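Pyridoxamine 5'-phosphate oxidase-related, FMN-binding protein (Paracoccus denitrificans, PDB 6VNA) probably acts as a noncanonical heme oxygenase that breaks down c-type heme, built on the fold of the FMN-binding pyridoxamine 5'-phosphate oxidase family. Local coordinates at residues 46-60 and 126-138. Residues are numbered along the deposited sequence; the frame is centred on the assembly and turned at random.
Sequences LQTDADGVPLALLAG and PDFRFWRIEPVSG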
ATOM      1  N   LEU A  46      10.150   3.495  -4.039  1.00 41.26           N
ATOM      2  CA  LEU A  46      10.516   3.753  -2.632  1.00 45.08           C
ATOM      3  C   LEU A  46      11.841   3.065  -2.309  1.00 47.10           C
ATOM      4  O   LEU A  46      11.958   1.852  -2.528  1.00 45.98           O
ATOM      5  CB  LEU A  46       9.441   3.218  -1.689  1.00 48.69           C
ATOM      6  CG  LEU A  46       9.780   3.461  -0.218  1.00 48.74           C
ATOM      7  CD1 LEU A  46       9.215   4.803   0.243  1.00 50.71           C
ATOM      8  CD2 LEU A  46       9.290   2.329   0.649  1.00 51.68           C
ATOM      9  N   GLN A  47      12.774   3.836  -1.768  1.00 52.98           N
ATOM     10  CA  GLN A  47      14.052   3.372  -1.185  1.00 50.83           C
ATOM     11  C   GLN A  47      14.161   3.977   0.217  1.00 52.82           C
ATOM     12  O   GLN A  47      13.161   4.537   0.684  1.00 54.44           O
ATOM     13  CB  GLN A  47      15.181   3.802  -2.115  1.00 50.05           C
ATOM     14  CG  GLN A  47      15.028   3.268  -3.529  1.00 49.21           C
ATOM     15  CD  GLN A  47      16.193   3.666  -4.402  1.00 48.13           C
ATOM     16  OE1 GLN A  47      17.270   4.005  -3.919  1.00 59.01           O
ATOM     17  NE2 GLN A  47      15.969   3.689  -5.699  1.00 47.71           N
ATOM     18  N   THR A  48      15.310   3.831   0.870  1.00 52.39           N
ATOM     19  CA  THR A  48      15.686   4.557   2.111  1.00 55.94           C
ATOM     20  C   THR A  48      16.681   5.652   1.729  1.00 52.89           C
ATOM     21  O   THR A  48      17.261   5.503   0.673  1.00 49.13           O
ATOM     22  CB  THR A  48      16.291   3.569   3.109  1.00 57.29           C
ATOM     23  OG1 THR A  48      17.424   3.002   2.447  1.00 67.62           O
ATOM     24  CG2 THR A  48      15.323   2.487   3.519  1.00 56.33           C
ATOM     25  N   ASP A  49      16.897   6.697   2.534  1.00 67.11           N
ATOM     26  CA  ASP A  49      18.148   7.504   2.394  1.00 78.33           C
ATOM     27  C   ASP A  49      19.114   7.096   3.517  1.00 77.99           C
ATOM     28  O   ASP A  49      18.828   6.079   4.202  1.00 65.37           O
ATOM     29  CB  ASP A  49      17.923   9.017   2.193  1.00 82.19           C
ATOM     30  CG  ASP A  49      17.012   9.747   3.157  1.00 82.26           C
ATOM     31  OD1 ASP A  49      16.614   9.139   4.176  1.00 98.65           O
ATOM     32  OD2 ASP A  49      16.716  10.933   2.873  1.00 66.89           O
ATOM     33  N   ALA A  50      20.234   7.825   3.632  1.00 87.11           N
ATOM     34  CA  ALA A  50      21.424   7.547   4.475  1.00 77.98           C
ATOM     35  C   ALA A  50      21.035   7.008   5.858  1.00 68.98           C
ATOM     36  O   ALA A  50      21.562   5.939   6.230  1.00 72.67           O
ATOM     37  CB  ALA A  50      22.248   8.805   4.591  1.00 87.06           C
ATOM     38  N   ASP A  51      20.153   7.710   6.582  1.00 63.19           N
ATOM     39  CA  ASP A  51      19.696   7.347   7.953  1.00 64.84           C
ATOM     40  C   ASP A  51      18.678   6.192   7.927  1.00 65.48           C
ATOM     41  O   ASP A  51      18.168   5.842   9.017  1.00 70.64           O
ATOM     42  CB  ASP A  51      19.102   8.556   8.680  1.00 71.41           C
ATOM     43  CG  ASP A  51      17.855   9.156   8.043  1.00 82.48           C
ATOM     44  OD1 ASP A  51      17.577   8.854   6.856  1.00 74.51           O
ATOM     45  OD2 ASP A  51      17.165   9.935   8.740  1.00 88.62           O
ATOM     46  N   GLY A  52      18.360   5.634   6.753  1.00 62.83           N
ATOM     47  CA  GLY A  52      17.514   4.426   6.617  1.00 67.14           C
ATOM     48  C   GLY A  52      16.028   4.726   6.744  1.00 61.93           C
ATOM     49  O   GLY A  52      15.240   3.792   7.039  1.00 67.56           O
ATOM     50  N   VAL A  53      15.654   5.986   6.535  1.00 60.92           N
ATOM     51  CA  VAL A  53      14.255   6.496   6.610  1.00 53.52           C
ATOM     52  C   VAL A  53      13.646   6.317   5.227  1.00 46.72           C
ATOM     53  O   VAL A  53      14.267   6.696   4.228  1.00 44.86           O
ATOM     54  CB  VAL A  53      14.234   7.970   7.067  1.00 61.45           C
ATOM     55  CG1 VAL A  53      12.870   8.627   6.886  1.00 61.49           C
ATOM     56  CG2 VAL A  53      14.705   8.093   8.509  1.00 61.70           C
ATOM     57  N   PRO A  54      12.438   5.717   5.128  1.00 35.76           N
ATOM     58  CA  PRO A  54      11.775   5.530   3.840  1.00 36.60           C
ATOM     59  C   PRO A  54      11.750   6.827   3.027  1.00 40.76           C
ATOM     60  O   PRO A  54      11.533   7.881   3.578  1.00 48.09           O
ATOM     61  CB  PRO A  54      10.344   5.129   4.198  1.00 40.12           C
ATOM     62  CG  PRO A  54      10.476   4.508   5.574  1.00 43.30           C
ATOM     63  CD  PRO A  54      11.644   5.218   6.249  1.00 40.16           C
ATOM     64  N   LEU A  55      12.020   6.725   1.737  1.00 45.24           N
ATOM     65  CA  LEU A  55      12.137   7.888   0.831  1.00 48.15           C
ATOM     66  C   LEU A  55      11.379   7.538  -0.436  1.00 48.61           C
ATOM     67  O   LEU A  55      11.759   6.559  -1.064  1.00 53.53           O
ATOM     68  CB  LEU A  55      13.618   8.129   0.535  1.00 55.09           C
ATOM     69  CG  LEU A  55      13.945   9.264  -0.432  1.00 57.25           C
ATOM     70  CD1 LEU A  55      13.612  10.617   0.183  1.00 57.95           C
ATOM     71  CD2 LEU A  55      15.417   9.199  -0.835  1.00 61.03           C
ATOM     72  N   ALA A  56      10.340   8.302  -0.755  1.00 49.49           N
ATOM     73  CA  ALA A  56       9.418   8.043  -1.879  1.00 47.78           C
ATOM     74  C   ALA A  56       9.787   9.018  -2.991  1.00 45.33           C
ATOM     75  O   ALA A  56      10.316  10.091  -2.677  1.00 46.33           O
ATOM     76  CB  ALA A  56       7.994   8.200  -1.394  1.00 47.40           C
ATOM     77  N   LEU A  57       9.577   8.642  -4.244  1.00 46.51           N
ATOM     78  CA  LEU A  57       9.732   9.554  -5.404  1.00 47.62           C
ATOM     79  C   LEU A  57       8.371   9.614  -6.116  1.00 52.40           C
ATOM     80  O   LEU A  57       7.964   8.597  -6.722  1.00 47.82           O
ATOM     81  CB  LEU A  57      10.859   9.015  -6.287  1.00 48.95           C
ATOM     82  CG  LEU A  57      11.181   9.806  -7.556  1.00 56.00           C
ATOM     83  CD1 LEU A  57      11.565  11.234  -7.241  1.00 56.27           C
ATOM     84  CD2 LEU A  57      12.303   9.138  -8.339  1.00 62.55           C
ATOM     85  N   LEU A  58       7.667  10.744  -6.001  1.00 55.48           N
ATOM     86  CA  LEU A  58       6.285  10.910  -6.524  1.00 54.50           C
ATOM     87  C   LEU A  58       6.282  11.971  -7.617  1.00 54.20           C
ATOM     88  O   LEU A  58       7.067  12.917  -7.510  1.00 58.86           O
ATOM     89  CB  LEU A  58       5.353  11.311  -5.378  1.00 54.64           C
ATOM     90  CG  LEU A  58       5.375  10.408  -4.145  1.00 54.86           C
ATOM     91  CD1 LEU A  58       4.327  10.831  -3.144  1.00 59.04           C
ATOM     92  CD2 LEU A  58       5.163   8.955  -4.510  1.00 55.49           C
ATOM     93  N   ALA A  59       5.440  11.779  -8.638  1.00 64.13           N
ATOM     94  CA  ALA A  59       4.983  12.820  -9.590  1.00 63.82           C
ATOM     95  C   ALA A  59       4.234  13.885  -8.781  1.00 70.66           C
ATOM     96  O   ALA A  59       3.205  13.554  -8.150  1.00 66.85           O
ATOM     97  CB  ALA A  59       4.116  12.214 -10.662  1.00 57.18           C
ATOM     98  N   GLY A  60       4.758  15.111  -8.770  1.00 72.00           N
ATOM     99  CA  GLY A  60       4.337  16.202  -7.868  1.00 70.11           C
ATOM    100  C   GLY A  60       2.851  16.536  -7.919  1.00 64.05           C
ATOM    101  O   GLY A  60       2.388  17.118  -6.933  1.00 62.50           O
ATOM    102  N   PRO A 126      12.365  17.147 -13.900  1.00109.25           N
ATOM    103  CA  PRO A 126      10.975  16.982 -14.350  1.00103.53           C
ATOM    104  C   PRO A 126       9.981  17.569 -13.327  1.00108.84           C
ATOM    105  O   PRO A 126      10.272  18.599 -12.733  1.00102.23           O
ATOM    106  CB  PRO A 126      10.834  15.458 -14.525  1.00100.60           C
ATOM    107  CG  PRO A 126      12.221  14.995 -14.889  1.00101.64           C
ATOM    108  CD  PRO A 126      13.146  15.920 -14.126  1.00107.98           C
ATOM    109  N   ASP A 127       8.833  16.902 -13.149  1.00102.31           N
ATOM    110  CA  ASP A 127       7.766  17.241 -12.166  1.00 93.27           C
ATOM    111  C   ASP A 127       7.865  16.325 -10.933  1.00 85.14           C
ATOM    112  O   ASP A 127       6.919  16.324 -10.139  1.00 87.04           O
ATOM    113  CB  ASP A 127       6.379  17.147 -12.819  1.00 95.23           C
ATOM    114  CG  ASP A 127       6.281  16.185 -13.998  1.00 96.10           C
ATOM    115  OD1 ASP A 127       7.146  16.269 -14.894  1.00 90.91           O
ATOM    116  OD2 ASP A 127       5.338  15.361 -14.021  1.00 92.56           O
ATOM    117  N   PHE A 128       8.976  15.600 -10.751  1.00 80.00           N
ATOM    118  CA  PHE A 128       9.100  14.484  -9.776  1.00 71.54           C
ATOM    119  C   PHE A 128       9.848  14.946  -8.531  1.00 70.10           C
ATOM    120  O   PHE A 128      10.815  15.704  -8.657  1.00 74.14           O
ATOM    121  CB  PHE A 128       9.757  13.269 -10.429  1.00 74.72           C
ATOM    122  CG  PHE A 128       8.771  12.344 -11.100  1.00 67.43           C
ATOM    123  CD1 PHE A 128       8.388  12.560 -12.410  1.00 62.78           C
ATOM    124  CD2 PHE A 128       8.200  11.289 -10.399  1.00 67.55           C
ATOM    125  CE1 PHE A 128       7.465  11.722 -13.016  1.00 68.26           C
ATOM    126  CE2 PHE A 128       7.280  10.453 -11.007  1.00 67.71           C
ATOM    127  CZ  PHE A 128       6.903  10.682 -12.310  1.00 68.13           C
ATOM    128  N   ARG A 129       9.404  14.473  -7.363  1.00 67.90           N
ATOM    129  CA  ARG A 129       9.826  15.012  -6.052  1.00 66.99           C
ATOM    130  C   ARG A 129      10.050  13.903  -5.026  1.00 60.38           C
ATOM    131  O   ARG A 129       9.223  12.962  -4.948  1.00 49.91           O
ATOM    132  CB  ARG A 129       8.730  15.898  -5.466  1.00 82.36           C
ATOM    133  CG  ARG A 129       8.598  17.272  -6.098  1.00 94.29           C
ATOM    134  CD  ARG A 129       7.533  18.004  -5.302  1.00107.18           C
ATOM    135  NE  ARG A 129       8.013  18.560  -4.041  1.00100.01           N
ATOM    136  CZ  ARG A 129       7.251  19.181  -3.143  1.00 98.50           C
ATOM    137  NH1 ARG A 129       5.947  19.336  -3.335  1.00 89.19           N
ATOM    138  NH2 ARG A 129       7.807  19.653  -2.043  1.00103.08           N
ATOM    139  N   PHE A 130      11.047  14.114  -4.171  1.00 56.33           N
ATOM    140  CA  PHE A 130      11.377  13.224  -3.038  1.00 60.18           C
ATOM    141  C   PHE A 130      10.562  13.644  -1.820  1.00 57.26           C
ATOM    142  O   PHE A 130      10.521  14.852  -1.532  1.00 62.72           O
ATOM    143  CB  PHE A 130      12.877  13.252  -2.738  1.00 60.72           C
ATOM    144  CG  PHE A 130      13.720  12.571  -3.781  1.00 64.27           C
ATOM    145  CD1 PHE A 130      13.846  11.188  -3.798  1.00 71.33           C
ATOM    146  CD2 PHE A 130      14.369  13.308  -4.755  1.00 66.58           C
ATOM    147  CE1 PHE A 130      14.631  10.561  -4.754  1.00 69.95           C
ATOM    148  CE2 PHE A 130      15.150  12.679  -5.712  1.00 74.27           C
ATOM    149  CZ  PHE A 130      15.278  11.306  -5.710  1.00 73.46           C
ATOM    150  N   TRP A 131       9.973  12.651  -1.144  1.00 55.50           N
ATOM    151  CA  TRP A 131       9.304  12.730   0.183  1.00 55.16           C
ATOM    152  C   TRP A 131       9.938  11.726   1.157  1.00 57.33           C
ATOM    153  O   TRP A 131       9.962  10.525   0.814  1.00 53.43           O
ATOM    154  CB  TRP A 131       7.823  12.386   0.037  1.00 57.03           C
ATOM    155  CG  TRP A 131       7.019  13.337  -0.786  1.00 58.29           C
ATOM    156  CD1 TRP A 131       6.947  13.436  -2.146  1.00 59.04           C
ATOM    157  CD2 TRP A 131       6.083  14.286  -0.264  1.00 58.38           C
ATOM    158  NE1 TRP A 131       6.052  14.415  -2.503  1.00 57.99           N
ATOM    159  CE2 TRP A 131       5.509  14.953  -1.369  1.00 57.05           C
ATOM    160  CE3 TRP A 131       5.701  14.642   1.035  1.00 58.99           C
ATOM    161  CZ2 TRP A 131       4.560  15.957  -1.212  1.00 57.96           C
ATOM    162  CZ3 TRP A 131       4.767  15.642   1.190  1.00 62.91           C
ATOM    163  CH2 TRP A 131       4.203  16.279   0.081  1.00 62.79           C
ATOM    164  N   ARG A 132      10.366  12.177   2.340  1.00 51.60           N
ATOM    165  CA  ARG A 132      10.720  11.291   3.472  1.00 54.30           C
ATOM    166  C   ARG A 132       9.425  10.892   4.170  1.00 55.80           C
ATOM    167  O   ARG A 132       8.616  11.779   4.444  1.00 58.07           O
ATOM    168  CB  ARG A 132      11.647  11.991   4.469  1.00 54.71           C
ATOM    169  CG  ARG A 132      13.052  12.223   3.938  1.00 59.96           C
ATOM    170  CD  ARG A 132      13.836  13.176   4.821  1.00 63.56           C
ATOM    171  NE  ARG A 132      13.879  12.749   6.211  1.00 63.35           N
ATOM    172  CZ  ARG A 132      14.796  11.948   6.742  1.00 64.21           C
ATOM    173  NH1 ARG A 132      15.766  11.440   5.999  1.00 70.34           N
ATOM    174  NH2 ARG A 132      14.728  11.638   8.023  1.00 66.19           N
ATOM    175  N   ILE A 133       9.229   9.608   4.441  1.00 55.17           N
ATOM    176  CA  ILE A 133       8.048   9.136   5.213  1.00 51.92           C
ATOM    177  C   ILE A 133       8.576   8.686   6.564  1.00 56.53           C
ATOM    178  O   ILE A 133       9.098   7.559   6.650  1.00 58.96           O
ATOM    179  CB  ILE A 133       7.257   8.065   4.438  1.00 52.26           C
ATOM    180  CG1 ILE A 133       6.758   8.646   3.116  1.00 54.49           C
ATOM    181  CG2 ILE A 133       6.096   7.540   5.268  1.00 52.28           C
ATOM    182  CD1 ILE A 133       6.369   7.629   2.112  1.00 63.95           C
ATOM    183  N   GLU A 134       8.501   9.586   7.548  1.00 56.76           N
ATOM    184  CA  GLU A 134       9.094   9.408   8.891  1.00 54.10           C
ATOM    185  C   GLU A 134       8.196   8.468   9.676  1.00 54.28           C
ATOM    186  O   GLU A 134       7.017   8.741   9.849  1.00 59.68           O
ATOM    187  CB  GLU A 134       9.260  10.748   9.596  1.00 57.55           C
ATOM    188  CG  GLU A 134      10.261  11.661   8.912  1.00 69.92           C
ATOM    189  CD  GLU A 134      10.265  13.089   9.437  1.00 78.82           C
ATOM    190  OE1 GLU A 134       9.416  13.396  10.300  1.00 85.07           O
ATOM    191  OE2 GLU A 134      11.114  13.891   8.975  1.00 82.13           O
ATOM    192  N   PRO A 135       8.709   7.303  10.113  1.00 56.80           N
ATOM    193  CA  PRO A 135       7.872   6.330  10.799  1.00 57.76           C
ATOM    194  C   PRO A 135       7.520   6.746  12.227  1.00 56.49           C
ATOM    195  O   PRO A 135       8.358   7.269  12.919  1.00 56.83           O
ATOM    196  CB  PRO A 135       8.702   5.032  10.782  1.00 61.17           C
ATOM    197  CG  PRO A 135      10.135   5.493  10.603  1.00 61.95           C
ATOM    198  CD  PRO A 135      10.062   6.794   9.833  1.00 58.71           C
ATOM    199  N   VAL A 136       6.279   6.454  12.592  1.00 52.17           N
ATOM    200  CA  VAL A 136       5.728   6.493  13.969  1.00 57.15           C
ATOM    201  C   VAL A 136       5.672   5.057  14.500  1.00 58.76           C
ATOM    202  O   VAL A 136       6.194   4.833  15.605  1.00 65.52           O
ATOM    203  CB  VAL A 136       4.332   7.157  13.960  1.00 57.74           C
ATOM    204  CG1 VAL A 136       3.639   7.067  15.303  1.00 57.21           C
ATOM    205  CG2 VAL A 136       4.401   8.597  13.490  1.00 58.76           C
ATOM    206  N   SER A 137       5.048   4.133  13.748  1.00 54.44           N
ATOM    207  CA  SER A 137       4.840   2.714  14.141  1.00 51.02           C
ATOM    208  C   SER A 137       4.908   1.752  12.932  1.00 50.05           C
ATOM    209  O   SER A 137       4.898   2.204  11.765  1.00 47.63           O
ATOM    210  CB  SER A 137       3.540   2.570  14.888  1.00 51.48           C
ATOM    211  OG  SER A 137       2.444   2.497  13.991  1.00 55.91           O
ATOM    212  N   GLY A 138       4.986   0.452  13.209  1.00 50.34           N
ATOM    213  CA  GLY A 138       5.193  -0.604  12.202  1.00 54.98           C
ATOM    214  C   GLY A 138       4.514  -1.909  12.570  1.00 55.42           C
ATOM    215  O   GLY A 138       4.441  -2.243  13.766  1.00 65.83           O
TER
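Arg132 reaches into the type I turn Asp49-Gly52 and grips Asp51 end-on: NH2 meets the syn lone pair of OD2 at 3.1 Å, while NH1 bonds OD1 at 3.3 Å. NH1 also forms a salt bridge with Asp49, 3.1 Å from OD1, the two planes 35° apart. A bend at chi3 (55°) turns the guanidinium toward both carboxylates and lays one face over Val53 CG1. A leucine in place of Arg132 would probably leave two aspartates, whose OD1 atoms lie only 2.9 Å apart, without their shared positive charge and the turn less firmly tied to the strand. Beyond this clamp, strands 54-59 and 128-135 run antiparallel as sheet neighbours, despite the chain's long excursion through helices and other strands between them, consistent with the family's split-barrel fold; main-chain bonds join them from Ile133-Pro54 through the nearly straight Ala56 N to Trp131 O bond (2.7 Å, 177°) to Gly60-Asp127. On the face carrying Arg132, Leu57 CD1 sits over the centre of the Phe130 ring, 3.9 Å from its centroid, and Ala59 CB covers a face of Phe128. On the reverse face Leu58 CD1 packs over the five-membered ring of Trp131, and Ile133 CD1 meets Ala56 CB at 3.9 Å. Arg108 of helix 108-115 is a second partner for Asp49, and Trp112 meets Phe130 edge-to-face. Strands 39-48 and 92-101 flank the pair within the antiparallel sheet, while Leu76 of strand 73-79 packs against Pro54 and Ile133.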